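Local coordinates for putative carbohydrate binding protein (Pseudomonas aeruginosa, PDB 3QEC) that probably binds carbohydrates such as heparin, as well as suramin, and may take part in carbohydrate transport or biofilm formation, at residues P8-H13 with T53-A58; G24-D29 with S141-V146; L30-A35 with L115-Q120; T45-E50 with I111-T116. All blocks are in the same frame, centred on the assembly; numbering follows the deposited sequence.

Contact 1: P8-H13 with T53-A58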
loop_
_atom_site.group_PDB
_atom_site.type_symbol
_atom_site.label_atom_id
_atom_site.label_comp_id
_atom_site.label_asym_id
_atom_site.label_seq_id
_atom_site.Cartn_x
_atom_site.Cartn_y
_atom_site.Cartn_z
ATOM N N PRO A 8 -3.566 17.779 -4.942
ATOM C CA PRO A 8 -4.149 18.452 -6.116
ATOM C C PRO A 8 -5.648 18.164 -6.246
ATOM O O PRO A 8 -6.168 17.297 -5.534
ATOM C CB PRO A 8 -3.364 17.854 -7.286
ATOM C CG PRO A 8 -2.901 16.546 -6.811
ATOM C CD PRO A 8 -2.677 16.668 -5.347
ATOM N N ASP A 9 -6.349 18.884 -7.136
ATOM C CA ASP A 9 -7.768 18.614 -7.384
ATOM C C ASP A 9 -7.923 17.190 -7.932
ATOM O O ASP A 9 -7.043 16.720 -8.671
ATOM C CB ASP A 9 -8.363 19.632 -8.379
ATOM C CG ASP A 9 -8.436 21.077 -7.913
ATOM O OD1 ASP A 9 -8.575 21.309 -6.680
ATOM O OD2 ASP A 9 -8.433 21.978 -8.783
ATOM N N PHE A 10 -9.007 16.494 -7.546
ATOM C CA PHE A 10 -9.290 15.135 -8.013
ATOM C C PHE A 10 -9.317 15.110 -9.562
ATOM O O PHE A 10 -10.107 15.845 -10.158
ATOM C CB PHE A 10 -10.610 14.609 -7.411
ATOM C CG PHE A 10 -10.895 13.161 -7.736
ATOM C CD1 PHE A 10 -10.290 12.138 -7.015
ATOM C CD2 PHE A 10 -11.772 12.821 -8.760
ATOM C CE1 PHE A 10 -10.565 10.806 -7.305
ATOM C CE2 PHE A 10 -12.044 11.489 -9.052
ATOM C CZ PHE A 10 -11.447 10.491 -8.319
ATOM N N PRO A 11 -8.400 14.343 -10.216
ATOM C CA PRO A 11 -8.335 14.346 -11.692
ATOM C C PRO A 11 -9.267 13.314 -12.338
ATOM O O PRO A 11 -8.885 12.159 -12.560
ATOM C CB PRO A 11 -6.862 14.020 -11.964
ATOM C CG PRO A 11 -6.405 13.244 -10.763
ATOM C CD PRO A 11 -7.369 13.453 -9.641
ATOM N N GLU A 12 -10.486 13.746 -12.651
ATOM C CA GLU A 12 -11.550 12.924 -13.238
ATOM C C GLU A 12 -11.087 12.181 -14.494
ATOM O O GLU A 12 -11.312 10.961 -14.567
ATOM C CB GLU A 12 -12.789 13.777 -13.547
ATOM C CG GLU A 12 -13.484 14.324 -12.303
ATOM C CD GLU A 12 -14.514 15.436 -12.484
ATOM O OE1 GLU A 12 -15.170 15.492 -13.552
ATOM O OE2 GLU A 12 -14.695 16.229 -11.529
ATOM N N HIS A 13 -10.416 12.896 -15.452
ATOM C CA HIS A 13 -9.912 12.347 -16.704
ATOM C C HIS A 13 -8.972 11.127 -16.456
ATOM O O HIS A 13 -9.045 10.121 -17.177
ATOM C CB HIS A 13 -9.209 13.473 -17.498
ATOM C CG HIS A 13 -8.151 14.220 -16.736
ATOM N ND1 HIS A 13 -8.477 15.184 -15.796
ATOM C CD2 HIS A 13 -6.804 14.127 -16.816
ATOM C CE1 HIS A 13 -7.324 15.625 -15.327
ATOM N NE2 HIS A 13 -6.291 15.028 -15.918
ATOM N N THR A 53 -2.419 7.475 -9.962
ATOM C CA THR A 53 -2.766 8.802 -10.483
ATOM C C THR A 53 -1.897 9.894 -9.873
ATOM O O THR A 53 -1.228 9.672 -8.852
ATOM C CB THR A 53 -4.262 9.105 -10.238
ATOM O OG1 THR A 53 -4.531 9.112 -8.836
ATOM C CG2 THR A 53 -5.195 8.138 -10.975
ATOM N N SER A 54 -1.921 11.097 -10.489
ATOM C CA SER A 54 -1.167 12.255 -10.005
ATOM C C SER A 54 -1.647 12.665 -8.582
ATOM O O SER A 54 -0.853 13.161 -7.781
ATOM C CB SER A 54 -1.282 13.417 -10.986
ATOM O OG SER A 54 -2.609 13.910 -11.061
ATOM N N TYR A 55 -2.934 12.384 -8.282
ATOM C CA TYR A 55 -3.631 12.610 -7.011
ATOM C C TYR A 55 -2.997 11.747 -5.895
ATOM O O TYR A 55 -2.547 12.297 -4.889
ATOM C CB TYR A 55 -5.150 12.291 -7.185
ATOM C CG TYR A 55 -6.023 12.604 -5.986
ATOM C CD1 TYR A 55 -6.268 13.921 -5.599
ATOM C CD2 TYR A 55 -6.636 11.586 -5.258
ATOM C CE1 TYR A 55 -7.077 14.214 -4.495
ATOM C CE2 TYR A 55 -7.422 11.865 -4.137
ATOM C CZ TYR A 55 -7.645 13.180 -3.761
ATOM O OH TYR A 55 -8.437 13.456 -2.669
HETATM N N MSE A 56 -2.925 10.405 -6.093
HETATM C CA MSE A 56 -2.355 9.485 -5.097
HETATM C C MSE A 56 -0.800 9.533 -5.048
HETATM O O MSE A 56 -0.228 9.199 -4.006
HETATM C CB MSE A 56 -2.865 8.059 -5.296
HETATM C CG MSE A 56 -4.372 7.917 -4.981
HETATM SE SE MSE A 56 -4.915 8.765 -3.299
HETATM C CE MSE A 56 -4.205 7.440 -2.048
ATOM N N LYS A 57 -0.127 9.996 -6.123
ATOM C CA LYS A 57 1.334 10.183 -6.139
ATOM C C LYS A 57 1.713 11.201 -5.060
ATOM O O LYS A 57 2.670 10.987 -4.306
ATOM C CB LYS A 57 1.806 10.654 -7.532
ATOM C CG LYS A 57 3.304 10.973 -7.628
ATOM C CD LYS A 57 3.686 11.431 -9.020
ATOM C CE LYS A 57 5.151 11.731 -9.153
ATOM N NZ LYS A 57 5.529 11.980 -10.575
ATOM N N ALA A 58 0.931 12.308 -4.985
ATOM C CA ALA A 58 1.089 13.384 -3.999
ATOM C C ALA A 58 0.812 12.859 -2.571
ATOM O O ALA A 58 1.544 13.198 -1.634
ATOM C CB ALA A 58 0.154 14.532 -4.340
#
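F10 and Y55 meet as a T-shaped pair: the edge of the F10 ring points at one face of Y55, with centroids 5.5 Å apart and planes at 77°. The atom doing the touching is F10 CD1, offset toward the rim of the tyrosine. CG of Y55 stands anti to the backbone N (chi1 -174°), which carries the ring away from helix 54-63 against residues 8-11. At its edge, near the ring plane, P8 O comes within 3.4 Å of Y55 CE1, and at its root P11 CD packs 3.5 Å from Y55 CB. P11 and Y55 are both buried and form the dense part. On the looser side, where P8 and S54 are exposed, P8 CD rests on A58 CB at 3.7 Å, and S54 OG, close to a bound triethylene glycol, lies 3.9 Å from P11 CG. T53 N-caps helix 54-63 through a weak bond from M56 N to T53 OG1. No hydrogen bond joins the two segments. Y55 OH is paired with D81 N, so the phenol is held at its far end while the contact itself rests on ring and proline packing, an apolar seam between the N-terminal chain and helix 54-63.

Contact 2: G24-D29 with S141-V146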
loop_
_atom_site.group_PDB
_atom_site.type_symbol
_atom_site.label_atom_id
_atom_site.label_comp_id
_atom_site.label_asym_id
_atom_site.label_seq_id
_atom_site.Cartn_x
_atom_site.Cartn_y
_atom_site.Cartn_z
ATOM N N GLY A 24 -6.081 -10.199 -14.932
ATOM C CA GLY A 24 -4.783 -10.254 -14.273
ATOM C C GLY A 24 -4.787 -10.793 -12.856
ATOM O O GLY A 24 -5.739 -10.581 -12.102
ATOM N N VAL A 25 -3.706 -11.501 -12.504
ATOM C CA VAL A 25 -3.455 -12.121 -11.196
ATOM C C VAL A 25 -2.208 -11.479 -10.571
ATOM O O VAL A 25 -1.168 -11.425 -11.223
ATOM C CB VAL A 25 -3.279 -13.668 -11.357
ATOM C CG1 VAL A 25 -2.681 -14.302 -10.105
ATOM C CG2 VAL A 25 -4.592 -14.341 -11.727
ATOM N N ILE A 26 -2.314 -10.994 -9.327
ATOM C CA ILE A 26 -1.191 -10.404 -8.571
ATOM C C ILE A 26 -0.979 -11.243 -7.312
ATOM O O ILE A 26 -1.940 -11.535 -6.599
ATOM C CB ILE A 26 -1.367 -8.879 -8.244
ATOM C CG1 ILE A 26 -1.409 -8.027 -9.537
ATOM C CG2 ILE A 26 -0.250 -8.373 -7.305
ATOM C CD1 ILE A 26 -1.546 -6.482 -9.336
ATOM N N ASN A 27 0.275 -11.659 -7.074
ATOM C CA ASN A 27 0.726 -12.417 -5.891
ATOM C C ASN A 27 1.816 -11.646 -5.210
ATOM O O ASN A 27 2.624 -10.998 -5.871
ATOM C CB ASN A 27 1.253 -13.812 -6.254
ATOM C CG ASN A 27 0.350 -14.594 -7.154
ATOM O OD1 ASN A 27 0.569 -14.679 -8.367
ATOM N ND2 ASN A 27 -0.685 -15.175 -6.586
ATOM N N GLY A 28 1.891 -11.756 -3.904
ATOM C CA GLY A 28 2.950 -11.062 -3.204
ATOM C C GLY A 28 3.099 -11.451 -1.766
ATOM O O GLY A 28 2.321 -12.255 -1.245
ATOM N N ASP A 29 4.098 -10.836 -1.128
ATOM C CA ASP A 29 4.480 -11.038 0.262
ATOM C C ASP A 29 4.690 -9.708 0.927
ATOM O O ASP A 29 5.274 -8.798 0.325
ATOM C CB ASP A 29 5.755 -11.892 0.347
ATOM C CG ASP A 29 5.568 -13.308 -0.169
ATOM O OD1 ASP A 29 4.902 -14.111 0.522
ATOM O OD2 ASP A 29 6.086 -13.613 -1.260
ATOM N N SER A 141 -1.962 -10.934 -18.400
ATOM C CA SER A 141 -2.643 -11.490 -17.231
ATOM C C SER A 141 -1.687 -11.986 -16.142
ATOM O O SER A 141 -2.128 -12.251 -15.020
ATOM C CB SER A 141 -3.550 -12.637 -17.664
ATOM O OG SER A 141 -2.802 -13.636 -18.343
ATOM N N GLN A 142 -0.387 -12.120 -16.457
ATOM C CA GLN A 142 0.565 -12.660 -15.487
ATOM C C GLN A 142 1.724 -11.692 -15.139
ATOM O O GLN A 142 2.868 -12.008 -15.460
ATOM C CB GLN A 142 1.130 -14.002 -15.982
ATOM C CG GLN A 142 0.094 -15.094 -16.185
ATOM C CD GLN A 142 0.711 -16.291 -16.847
ATOM O OE1 GLN A 142 1.447 -17.061 -16.224
ATOM N NE2 GLN A 142 0.458 -16.459 -18.137
ATOM N N PRO A 143 1.499 -10.571 -14.405
ATOM C CA PRO A 143 2.650 -9.745 -13.971
ATOM C C PRO A 143 3.532 -10.486 -12.965
ATOM O O PRO A 143 3.109 -11.499 -12.419
ATOM C CB PRO A 143 1.985 -8.536 -13.284
ATOM C CG PRO A 143 0.641 -9.025 -12.842
ATOM C CD PRO A 143 0.219 -10.024 -13.893
ATOM N N GLN A 144 4.741 -9.976 -12.701
ATOM C CA GLN A 144 5.655 -10.550 -11.707
ATOM C C GLN A 144 5.089 -10.408 -10.282
ATOM O O GLN A 144 4.223 -9.559 -10.050
ATOM C CB GLN A 144 7.014 -9.840 -11.780
ATOM C CG GLN A 144 7.801 -10.126 -13.052
ATOM C CD GLN A 144 9.139 -9.447 -13.078
ATOM O OE1 GLN A 144 9.507 -8.740 -14.038
ATOM N NE2 GLN A 144 9.904 -9.673 -12.039
ATOM N N LYS A 145 5.594 -11.218 -9.326
ATOM C CA LYS A 145 5.219 -11.125 -7.914
ATOM C C LYS A 145 5.612 -9.756 -7.350
ATOM O O LYS A 145 6.553 -9.123 -7.845
ATOM C CB LYS A 145 5.900 -12.228 -7.096
ATOM C CG LYS A 145 5.081 -13.508 -6.964
ATOM C CD LYS A 145 5.757 -14.560 -6.067
ATOM C CE LYS A 145 5.577 -14.343 -4.575
ATOM N NZ LYS A 145 6.424 -15.267 -3.765
ATOM N N VAL A 146 4.899 -9.299 -6.324
ATOM C CA VAL A 146 5.231 -8.048 -5.653
ATOM C C VAL A 146 5.821 -8.372 -4.273
ATOM O O VAL A 146 5.182 -9.030 -3.453
ATOM C CB VAL A 146 4.026 -7.071 -5.537
ATOM C CG1 VAL A 146 4.455 -5.739 -4.911
ATOM C CG2 VAL A 146 3.365 -6.848 -6.892
HETATM O O HOH W 1 0.906 -13.162 -11.837
#
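The D29 carboxylate is approached by K145 at the end of one oxygen: K145 NZ sits 3.0 Å from D29 OD2, nearly in line with that C-O bond, in a salt bridge. The lysine chain is bent at chi3 (81°), which swings its end round to the aspartate after its CG has passed N27 CB. P143, a puckered ring, turns its CG-CD side toward strand 24-29. V25 O meets that side at 3.3 Å from P143 CD, while I26 CG1 lies 4.0 Å from P143 CG, its side chain crossing the ring at about a right angle. Backbone bonds fix the two chains at their ends. V25 N donates to S141 O at 3.1 Å, and further along V146 N donates to N27 O at 2.9 Å, with D29 N returning to V146 O. This last pair brackets G28 and makes a parallel bridge between G28 and V146, where strand 146-148 joins the sheet containing strand 24-33. That sheet faces a second, antiparallel one, an architecture consistent with a beta sandwich. Between the fixed ends the chain around P143 and Q144 bows away, and a water bridges the two chains, donating to V25 O and P143 O, 2.8 Å from each. I26 CG2 and V146 CG2 touch on the inward face, where both side chains also reach I111 of the other sheet. On the reverse face N27 directs its amide to D100, whose OD1 accepts from N27 ND2.

Contact 3: L30-A35 with L115-Q120; sequences LYLTSA and LTWSAQ
W117 meets L32 with the edge of its six-membered ring. The first torsion of W117 (chi1 65°) places CG between the backbone N and the carbonyl carbon, and the ring system then runs back across toward strand 30-33 with its six-membered ring leading. Its CH2 lies 3.8 Å from L32 CB, while CZ2 comes 3.9 Å from S34 CA, an atom in the indole plane. The strand is therefore met by the rim of the ring and not by a face. L32 has CG anti to the carbonyl carbon (chi1 -72°), with an extended second torsion. This sends CD1 across to the other strand, 3.6 Å from L115 O. L115 points toward strand 30-33, and its CD2 rests against main chain, 3.9 Å from L32 N and 4.1 Å from Y31 CA. L30 CG stands 4.4 Å from L115 CD2 and extends the apolar patch. No hydrogen bond crosses, as expected for strands of two different sheets whose axes approach to 8.1 Å with an angle of 47° between their directions. S34 OG has its partner in E128 OE2, which ties the end of this segment to strand 125-138. That strand flanks 107-120 in its antiparallel sheet, with backbone bonds joining L115 to G130 and W117 to E128. Strand 24-33, to which residues 30-33 belong, lies in the facing sheet, paired with strand 39-41 through L32 and Q40, and in parallel with strand 146-148, with Y31 on L147.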
loop_
_atom_site.group_PDB
_atom_site.type_symbol
_atom_site.label_atom_id
_atom_site.label_comp_id
_atom_site.label_asym_id
_atom_site.label_seq_id
_atom_site.Cartn_x
_atom_site.Cartn_y
_atom_site.Cartn_z
ATOM N N LEU A 30 4.166 -9.576 2.158
ATOM C CA LEU A 30 4.283 -8.363 2.959
ATOM C C LEU A 30 5.128 -8.618 4.200
ATOM O O LEU A 30 4.867 -9.574 4.952
ATOM C CB LEU A 30 2.891 -7.815 3.357
ATOM C CG LEU A 30 2.855 -6.704 4.427
ATOM C CD1 LEU A 30 3.346 -5.370 3.872
ATOM C CD2 LEU A 30 1.470 -6.552 5.000
ATOM N N TYR A 31 6.145 -7.752 4.412
ATOM C CA TYR A 31 7.004 -7.796 5.601
ATOM C C TYR A 31 7.822 -6.519 5.733
ATOM O O TYR A 31 8.078 -5.830 4.742
ATOM C CB TYR A 31 7.924 -9.040 5.634
ATOM C CG TYR A 31 9.092 -9.017 4.674
ATOM C CD1 TYR A 31 8.948 -9.445 3.355
ATOM C CD2 TYR A 31 10.362 -8.636 5.101
ATOM C CE1 TYR A 31 10.033 -9.459 2.475
ATOM C CE2 TYR A 31 11.452 -8.637 4.229
ATOM C CZ TYR A 31 11.284 -9.057 2.919
ATOM O OH TYR A 31 12.375 -9.066 2.081
ATOM N N LEU A 32 8.220 -6.206 6.972
ATOM C CA LEU A 32 9.082 -5.068 7.289
ATOM C C LEU A 32 10.166 -5.571 8.229
ATOM O O LEU A 32 10.059 -6.702 8.691
ATOM C CB LEU A 32 8.281 -3.874 7.868
ATOM C CG LEU A 32 7.375 -3.096 6.873
ATOM C CD1 LEU A 32 6.704 -1.921 7.552
ATOM C CD2 LEU A 32 8.137 -2.619 5.638
ATOM N N THR A 33 11.233 -4.795 8.462
ATOM C CA THR A 33 12.335 -5.227 9.336
ATOM C C THR A 33 12.421 -4.346 10.576
ATOM O O THR A 33 12.359 -3.129 10.465
ATOM C CB THR A 33 13.684 -5.202 8.568
ATOM O OG1 THR A 33 13.592 -6.007 7.398
ATOM C CG2 THR A 33 14.847 -5.689 9.402
ATOM N N SER A 34 12.640 -4.952 11.742
ATOM C CA SER A 34 12.827 -4.236 13.003
ATOM C C SER A 34 14.156 -3.455 12.988
ATOM O O SER A 34 15.023 -3.721 12.157
ATOM C CB SER A 34 12.807 -5.224 14.162
ATOM O OG SER A 34 13.249 -4.613 15.363
ATOM N N ALA A 35 14.327 -2.523 13.932
ATOM C CA ALA A 35 15.553 -1.749 14.108
ATOM C C ALA A 35 16.698 -2.645 14.602
ATOM O O ALA A 35 17.879 -2.288 14.461
ATOM C CB ALA A 35 15.306 -0.623 15.092
ATOM N N LEU A 115 1.943 -1.855 8.324
ATOM C CA LEU A 115 2.327 -2.907 9.242
ATOM C C LEU A 115 3.119 -2.306 10.403
ATOM O O LEU A 115 4.218 -1.785 10.211
ATOM C CB LEU A 115 3.123 -3.994 8.486
ATOM C CG LEU A 115 3.787 -5.101 9.298
ATOM C CD1 LEU A 115 2.758 -5.937 10.072
ATOM C CD2 LEU A 115 4.634 -5.960 8.404
ATOM N N THR A 116 2.527 -2.344 11.600
ATOM C CA THR A 116 3.142 -1.840 12.826
ATOM C C THR A 116 3.072 -2.920 13.919
ATOM O O THR A 116 2.208 -3.797 13.884
ATOM C CB THR A 116 2.519 -0.498 13.280
ATOM O OG1 THR A 116 1.163 -0.694 13.657
ATOM C CG2 THR A 116 2.601 0.590 12.212
ATOM N N TRP A 117 4.019 -2.880 14.852
ATOM C CA TRP A 117 4.104 -3.808 15.971
ATOM C C TRP A 117 4.842 -3.117 17.124
ATOM O O TRP A 117 5.319 -1.988 16.972
ATOM C CB TRP A 117 4.759 -5.148 15.557
ATOM C CG TRP A 117 6.193 -5.027 15.137
ATOM C CD1 TRP A 117 7.293 -5.178 15.933
ATOM C CD2 TRP A 117 6.681 -4.627 13.847
ATOM N NE1 TRP A 117 8.433 -4.879 15.224
ATOM C CE2 TRP A 117 8.092 -4.584 13.927
ATOM C CE3 TRP A 117 6.062 -4.315 12.620
ATOM C CZ2 TRP A 117 8.895 -4.244 12.829
ATOM C CZ3 TRP A 117 6.858 -3.972 11.539
ATOM C CH2 TRP A 117 8.255 -3.934 11.652
ATOM N N SER A 118 4.896 -3.777 18.284
ATOM C CA SER A 118 5.520 -3.245 19.486
ATOM C C SER A 118 6.804 -3.961 19.838
ATOM O O SER A 118 6.907 -5.188 19.741
ATOM C CB SER A 118 4.561 -3.319 20.667
ATOM O OG SER A 118 3.777 -2.139 20.707
ATOM N N ALA A 119 7.776 -3.169 20.278
ATOM C CA ALA A 119 9.093 -3.609 20.708
ATOM C C ALA A 119 9.393 -3.037 22.087
ATOM O O ALA A 119 8.760 -2.061 22.491
ATOM C CB ALA A 119 10.142 -3.150 19.701
ATOM N N GLN A 120 10.339 -3.653 22.809
ATOM C CA GLN A 120 10.792 -3.203 24.131
ATOM C C GLN A 120 12.235 -2.754 24.022
ATOM O O GLN A 120 12.956 -3.254 23.153
ATOM C CB GLN A 120 10.649 -4.319 25.185
ATOM C CG GLN A 120 9.206 -4.737 25.491
ATOM C CD GLN A 120 8.409 -3.667 26.197
ATOM O OE1 GLN A 120 8.683 -3.301 27.352
ATOM N NE2 GLN A 120 7.390 -3.157 25.516
#

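Contact 4: T45-E50 with I111-T116. With PEG (di(hydroxyethyl)ether), chain F.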
loop_
_atom_site.group_PDB
_atom_site.type_symbol
_atom_site.label_atom_id
_atom_site.label_comp_id
_atom_site.label_asym_id
_atom_site.label_seq_id
_atom_site.Cartn_x
_atom_site.Cartn_y
_atom_site.Cartn_z
ATOM N N THR A 45 -3.295 -8.747 7.495
ATOM C CA THR A 45 -3.140 -7.313 7.247
ATOM C C THR A 45 -3.746 -6.950 5.896
ATOM O O THR A 45 -3.530 -7.667 4.915
ATOM C CB THR A 45 -1.639 -6.948 7.323
ATOM O OG1 THR A 45 -1.149 -7.311 8.616
ATOM C CG2 THR A 45 -1.372 -5.478 7.089
ATOM N N LYS A 46 -4.511 -5.835 5.856
ATOM C CA LYS A 46 -5.149 -5.346 4.639
ATOM C C LYS A 46 -4.119 -4.709 3.704
ATOM O O LYS A 46 -3.223 -3.987 4.155
ATOM C CB LYS A 46 -6.280 -4.358 4.962
ATOM C CG LYS A 46 -7.550 -5.057 5.417
ATOM C CD LYS A 46 -8.692 -4.081 5.653
ATOM C CE LYS A 46 -9.919 -4.762 6.211
ATOM N NZ LYS A 46 -11.042 -3.807 6.410
ATOM N N VAL A 47 -4.237 -5.026 2.403
ATOM C CA VAL A 47 -3.394 -4.534 1.297
ATOM C C VAL A 47 -4.326 -3.868 0.272
ATOM O O VAL A 47 -5.334 -4.455 -0.101
ATOM C CB VAL A 47 -2.516 -5.666 0.659
ATOM C CG1 VAL A 47 -1.695 -5.147 -0.515
ATOM C CG2 VAL A 47 -1.604 -6.314 1.694
ATOM N N ALA A 48 -4.010 -2.644 -0.137
ATOM C CA ALA A 48 -4.791 -1.871 -1.107
ATOM C C ALA A 48 -4.094 -1.816 -2.466
ATOM O O ALA A 48 -2.866 -1.684 -2.539
ATOM C CB ALA A 48 -5.022 -0.454 -0.591
ATOM N N LEU A 49 -4.891 -1.890 -3.537
ATOM C CA LEU A 49 -4.406 -1.793 -4.915
ATOM C C LEU A 49 -5.316 -0.808 -5.658
ATOM O O LEU A 49 -6.523 -1.039 -5.741
ATOM C CB LEU A 49 -4.389 -3.192 -5.566
ATOM C CG LEU A 49 -3.972 -3.274 -7.021
ATOM C CD1 LEU A 49 -2.476 -3.386 -7.142
ATOM C CD2 LEU A 49 -4.633 -4.450 -7.686
ATOM N N GLU A 50 -4.758 0.321 -6.123
ATOM C CA GLU A 50 -5.545 1.376 -6.775
ATOM C C GLU A 50 -4.810 2.034 -7.962
ATOM O O GLU A 50 -3.584 1.962 -7.995
ATOM C CB GLU A 50 -5.906 2.455 -5.740
ATOM C CG GLU A 50 -4.732 3.227 -5.149
ATOM C CD GLU A 50 -5.187 4.188 -4.075
ATOM O OE1 GLU A 50 -5.999 5.090 -4.388
ATOM O OE2 GLU A 50 -4.794 3.994 -2.904
ATOM N N ILE A 111 0.373 -0.288 -4.919
ATOM C CA ILE A 111 0.048 -1.418 -4.038
ATOM C C ILE A 111 0.604 -0.965 -2.664
ATOM O O ILE A 111 1.764 -0.551 -2.578
ATOM C CB ILE A 111 0.530 -2.784 -4.592
ATOM C CG1 ILE A 111 -0.043 -3.972 -3.779
ATOM C CG2 ILE A 111 2.062 -2.850 -4.828
ATOM C CD1 ILE A 111 0.048 -5.328 -4.522
ATOM N N SER A 112 -0.271 -0.861 -1.657
ATOM C CA SER A 112 0.059 -0.240 -0.378
ATOM C C SER A 112 -0.521 -0.964 0.839
ATOM O O SER A 112 -1.654 -1.451 0.795
ATOM C CB SER A 112 -0.468 1.200 -0.380
ATOM O OG SER A 112 0.029 1.967 0.705
ATOM N N SER A 113 0.243 -0.957 1.951
ATOM C CA SER A 113 -0.145 -1.559 3.229
ATOM C C SER A 113 0.467 -0.804 4.422
ATOM O O SER A 113 1.335 0.058 4.240
ATOM C CB SER A 113 0.268 -3.027 3.281
ATOM O OG SER A 113 -0.438 -3.711 4.304
ATOM N N GLU A 114 -0.014 -1.118 5.637
ATOM C CA GLU A 114 0.472 -0.562 6.895
ATOM C C GLU A 114 0.703 -1.713 7.871
ATOM O O GLU A 114 -0.215 -2.473 8.180
ATOM C CB GLU A 114 -0.498 0.487 7.463
ATOM C CG GLU A 114 -0.077 1.065 8.808
ATOM C CD GLU A 114 -0.663 2.410 9.199
ATOM O OE1 GLU A 114 -1.356 3.040 8.369
ATOM O OE2 GLU A 114 -0.380 2.862 10.329
ATOM N N LEU A 115 1.943 -1.855 8.324
ATOM C CA LEU A 115 2.327 -2.907 9.242
ATOM C C LEU A 115 3.119 -2.306 10.403
ATOM O O LEU A 115 4.218 -1.785 10.211
ATOM C CB LEU A 115 3.123 -3.994 8.486
ATOM C CG LEU A 115 3.787 -5.101 9.298
ATOM C CD1 LEU A 115 2.758 -5.937 10.072
ATOM C CD2 LEU A 115 4.634 -5.960 8.404
ATOM N N THR A 116 2.527 -2.344 11.600
ATOM C CA THR A 116 3.142 -1.840 12.826
ATOM C C THR A 116 3.072 -2.920 13.919
ATOM O O THR A 116 2.208 -3.797 13.884
ATOM C CB THR A 116 2.519 -0.498 13.280
ATOM O OG1 THR A 116 1.163 -0.694 13.657
ATOM C CG2 THR A 116 2.601 0.590 12.212
HETATM C C1 PEG F . -1.255 -5.030 10.964
HETATM O O1 PEG F . -0.893 -6.400 11.179
HETATM C C2 PEG F . -0.500 -4.027 11.809
HETATM O O2 PEG F . -0.660 -2.704 11.303
HETATM C C3 PEG F . -1.523 -1.814 12.065
HETATM C C4 PEG F . -2.340 -0.870 11.182
HETATM O O4 PEG F . -2.992 -1.527 10.062
#
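With OG of S113 anti to its backbone N (chi1 -162°), the hydroxyl reaches K46 O; T45 likewise has its methyl CG2 anti to N, which puts it beside the same hydroxyl and near E114 O. These residues belong to the antiparallel one of two facing sheets, consistent with a beta sandwich, and in it strand 46-51 pairs with strand 107-120. S113 OG donates to K46 O at 2.8 Å, approaching from a direction tilted out of the carbonyl plane, and T45 CG2 packs 3.4 Å from S113 OG. The clearest backbone pairing is the hydrogen-bonded pair A48 and S112: A48 N gives to S112 O at 2.8 Å with an almost straight N-H...O angle of 176°, and S112 N gives back to A48 O at 2.9 Å. L49 and I111 are the neighbouring non-hydrogen-bonded pair. On the face carrying V47, L49 and I111, V47 CG1 touches I111 CG1 at 3.8 Å and L49 CD1 lies 4.0 Å from I111 CB. F101, F99 and I26 of the other sheet cover this apolar face. On the reverse face S112 OG is paired with T133 OG1. A di(hydroxyethyl)ether, probably from the crystallisation liquor, spans the end of the contact: it lies beside L115 CD1 and T116, and T116 N donates to its O2. T45 OG1, also bonded to T43 O, receives the O1 hydroxyl of this molecule at 2.7 Å.

How the contacts relate
Contacts 2, 3 and 4 share one apolar interior between the two sheets, while contact 1 lies outside it. Contacts 3 and 4 both use strand 107-120, share L115 and T116, and have centres about 14 Å apart; L30 CD2 packs 3.5 Å from S113 OG between them. Contacts 2 and 4, about 15 Å apart between centres, meet through V146 CG1 and I111 CG2 at 3.8 Å. Contact 1 touches contact 4 where M56 packs on E50, and its centre is about 31 Å from that of contact 3, on the opposite side of the chain's centre. The bound glycols, glycerol and sulfate probably come from the crystallisation liquor, and no carbohydrate is bound near these contacts to locate a site.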